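Local structure of conjugal transfer protein (Escherichia coli, 5I97) at residues A[35-40]-A[154-159]. The protein is a VirB8-family component of a bacterial type IV secretion system, probably contributing to assembly of the inner-membrane channel used in conjugal plasmid transfer. Sequence-based numbering, arbitrary orientation.
Sequences TQYVIH and TSYRVN
Val38 and Tyr156 have the nearest CA atoms across the two segments, 9.8 Å apart, a separation bridged by side chains with no hydrogen bond between the two segments. Residues 35-40 are a stretch of helix 27-42, in which Ile39 N donates to Thr35 O at 2.9 Å; residues 154-159 belong to strand 151-160, outermost within this chain in the antiparallel sheet, where a classic beta bulge sets Thr154 and Ser155 together against Gly131 of the neighbouring strand. Past the bulge, Tyr156 directs its CB toward the helix. Its CG lies anti to the backbone N (chi1 -171°), placing the ring beside its own carbonyl carbon, where Tyr37 can meet it. The two rings form an offset edge-to-face pair: centroids are 5.5 Å apart, planes are inclined at 69°, and Tyr37 CE2 sits over one face of Tyr156, 3.8 Å from both Tyr156 CD1 and Tyr156 CE1. Val38 meets the same ring at its rim, CG2 lying 4.2 Å from Tyr156 OH near the ring plane. Met130 of the adjacent strand packs against both Tyr37 and Val38. Each phenol is tied at its polar end: Tyr156 OH is hydrogen-bonded to Glu42, and Tyr37 OH to Ser60 and Arg41. This is the helix-on-curved-sheet packing of the NTF2-like fold in the VirB8 domain; aromatic and apolar contact joins the layers, while hydroxyl bonds at the ring ends probably limit how far the tyrosines can shift.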
loop_
_atom_site.group_PDB
_atom_site.type_symbol
_atom_site.label_atom_id
_atom_site.label_comp_id
_atom_site.label_asym_id
_atom_site.label_seq_id
_atom_site.Cartn_x
_atom_site.Cartn_y
_atom_site.Cartn_z
ATOM N N THR A 35 19.066 -0.435 6.176
ATOM C CA THR A 35 17.662 -0.751 6.013
ATOM C C THR A 35 17.238 -0.523 4.554
ATOM O O THR A 35 16.418 -1.266 4.031
ATOM C CB THR A 35 16.747 0.054 6.985
ATOM O OG1 THR A 35 17.017 1.449 6.874
ATOM C CG2 THR A 35 16.963 -0.377 8.420
ATOM N N GLN A 36 17.788 0.504 3.912
ATOM C CA GLN A 36 17.527 0.756 2.493
ATOM C C GLN A 36 17.964 -0.410 1.640
ATOM O O GLN A 36 17.295 -0.783 0.689
ATOM C CB GLN A 36 18.270 2.005 2.012
ATOM C CG GLN A 36 17.656 3.300 2.438
ATOM C CD GLN A 36 16.345 3.533 1.759
ATOM O OE1 GLN A 36 15.305 3.544 2.400
ATOM N NE2 GLN A 36 16.386 3.742 0.448
ATOM N N TYR A 37 19.097 -0.986 1.996
ATOM C CA TYR A 37 19.647 -2.088 1.245
ATOM C C TYR A 37 18.720 -3.289 1.342
ATOM O O TYR A 37 18.399 -3.903 0.331
ATOM C CB TYR A 37 21.045 -2.431 1.742
ATOM C CG TYR A 37 21.750 -3.495 0.942
ATOM C CD1 TYR A 37 22.504 -3.169 -0.176
ATOM C CD2 TYR A 37 21.657 -4.835 1.300
ATOM C CE1 TYR A 37 23.159 -4.147 -0.911
ATOM C CE2 TYR A 37 22.311 -5.815 0.577
ATOM C CZ TYR A 37 23.058 -5.469 -0.528
ATOM O OH TYR A 37 23.698 -6.448 -1.244
ATOM N N VAL A 38 18.304 -3.618 2.560
ATOM C CA VAL A 38 17.408 -4.736 2.778
ATOM C C VAL A 38 16.081 -4.511 2.072
ATOM O O VAL A 38 15.532 -5.414 1.463
ATOM C CB VAL A 38 17.160 -4.972 4.273
ATOM C CG1 VAL A 38 16.021 -5.982 4.486
ATOM C CG2 VAL A 38 18.437 -5.416 4.956
ATOM N N ILE A 39 15.566 -3.298 2.145
ATOM C CA ILE A 39 14.316 -2.996 1.480
ATOM C C ILE A 39 14.439 -3.139 -0.040
ATOM O O ILE A 39 13.561 -3.711 -0.680
ATOM C CB ILE A 39 13.829 -1.600 1.862
ATOM C CG1 ILE A 39 13.340 -1.609 3.310
ATOM C CG2 ILE A 39 12.689 -1.169 0.974
ATOM C CD1 ILE A 39 13.077 -0.236 3.883
ATOM N N HIS A 40 15.536 -2.639 -0.611
ATOM C CA HIS A 40 15.759 -2.735 -2.045
ATOM C C HIS A 40 15.907 -4.186 -2.484
ATOM O O HIS A 40 15.415 -4.573 -3.539
ATOM C CB HIS A 40 17.020 -1.974 -2.460
ATOM C CG HIS A 40 16.841 -0.497 -2.615
ATOM N ND1 HIS A 40 15.840 0.062 -3.380
ATOM C CD2 HIS A 40 17.557 0.542 -2.120
ATOM C CE1 HIS A 40 15.943 1.378 -3.344
ATOM N NE2 HIS A 40 16.978 1.695 -2.587
ATOM N N THR A 154 29.384 -5.861 2.394
ATOM C CA THR A 154 30.543 -6.720 2.156
ATOM C C THR A 154 30.265 -8.197 2.397
ATOM O O THR A 154 31.043 -9.056 1.992
ATOM C CB THR A 154 31.733 -6.299 3.040
ATOM O OG1 THR A 154 31.396 -6.489 4.417
ATOM C CG2 THR A 154 32.066 -4.850 2.805
ATOM N N SER A 155 29.200 -8.486 3.132
ATOM C CA SER A 155 28.727 -9.851 3.270
ATOM C C SER A 155 27.241 -9.807 3.577
ATOM O O SER A 155 26.758 -8.851 4.171
ATOM C CB SER A 155 29.500 -10.613 4.338
ATOM O OG SER A 155 29.107 -10.221 5.628
ATOM N N TYR A 156 26.506 -10.823 3.144
ATOM C CA TYR A 156 25.067 -10.790 3.279
ATOM C C TYR A 156 24.491 -12.187 3.322
ATOM O O TYR A 156 24.626 -12.967 2.385
ATOM C CB TYR A 156 24.452 -10.001 2.127
ATOM C CG TYR A 156 22.974 -9.721 2.282
ATOM C CD1 TYR A 156 22.531 -8.668 3.063
ATOM C CD2 TYR A 156 22.030 -10.497 1.634
ATOM C CE1 TYR A 156 21.195 -8.399 3.201
ATOM C CE2 TYR A 156 20.690 -10.236 1.764
ATOM C CZ TYR A 156 20.279 -9.186 2.551
ATOM O OH TYR A 156 18.951 -8.911 2.694
ATOM N N ARG A 157 23.865 -12.518 4.434
ATOM C CA ARG A 157 23.186 -13.789 4.535
ATOM C C ARG A 157 21.914 -13.625 5.342
ATOM O O ARG A 157 21.888 -12.946 6.372
ATOM C CB ARG A 157 24.137 -14.843 5.102
ATOM C CG ARG A 157 24.429 -14.755 6.563
ATOM C CD ARG A 157 25.255 -15.951 7.012
ATOM N NE ARG A 157 25.757 -15.787 8.378
ATOM C CZ ARG A 157 25.160 -16.258 9.469
ATOM N NH1 ARG A 157 24.025 -16.943 9.372
ATOM N NH2 ARG A 157 25.709 -16.046 10.661
ATOM N N VAL A 158 20.852 -14.237 4.836
ATOM C CA VAL A 158 19.544 -14.163 5.448
ATOM C C VAL A 158 19.125 -15.549 5.890
ATOM O O VAL A 158 19.372 -16.529 5.204
ATOM C CB VAL A 158 18.508 -13.566 4.476
ATOM C CG1 VAL A 158 17.116 -13.555 5.096
ATOM C CG2 VAL A 158 18.922 -12.153 4.076
ATOM N N ASN A 159 18.500 -15.617 7.055
ATOM C CA ASN A 159 17.976 -16.853 7.595
ATOM C C ASN A 159 16.628 -16.578 8.197
ATOM O O ASN A 159 16.358 -15.452 8.611
ATOM C CB ASN A 159 18.906 -17.449 8.656
ATOM C CG ASN A 159 20.300 -17.704 8.145
ATOM O OD1 ASN A 159 21.270 -17.138 8.639
ATOM N ND2 ASN A 159 20.412 -18.592 7.173
#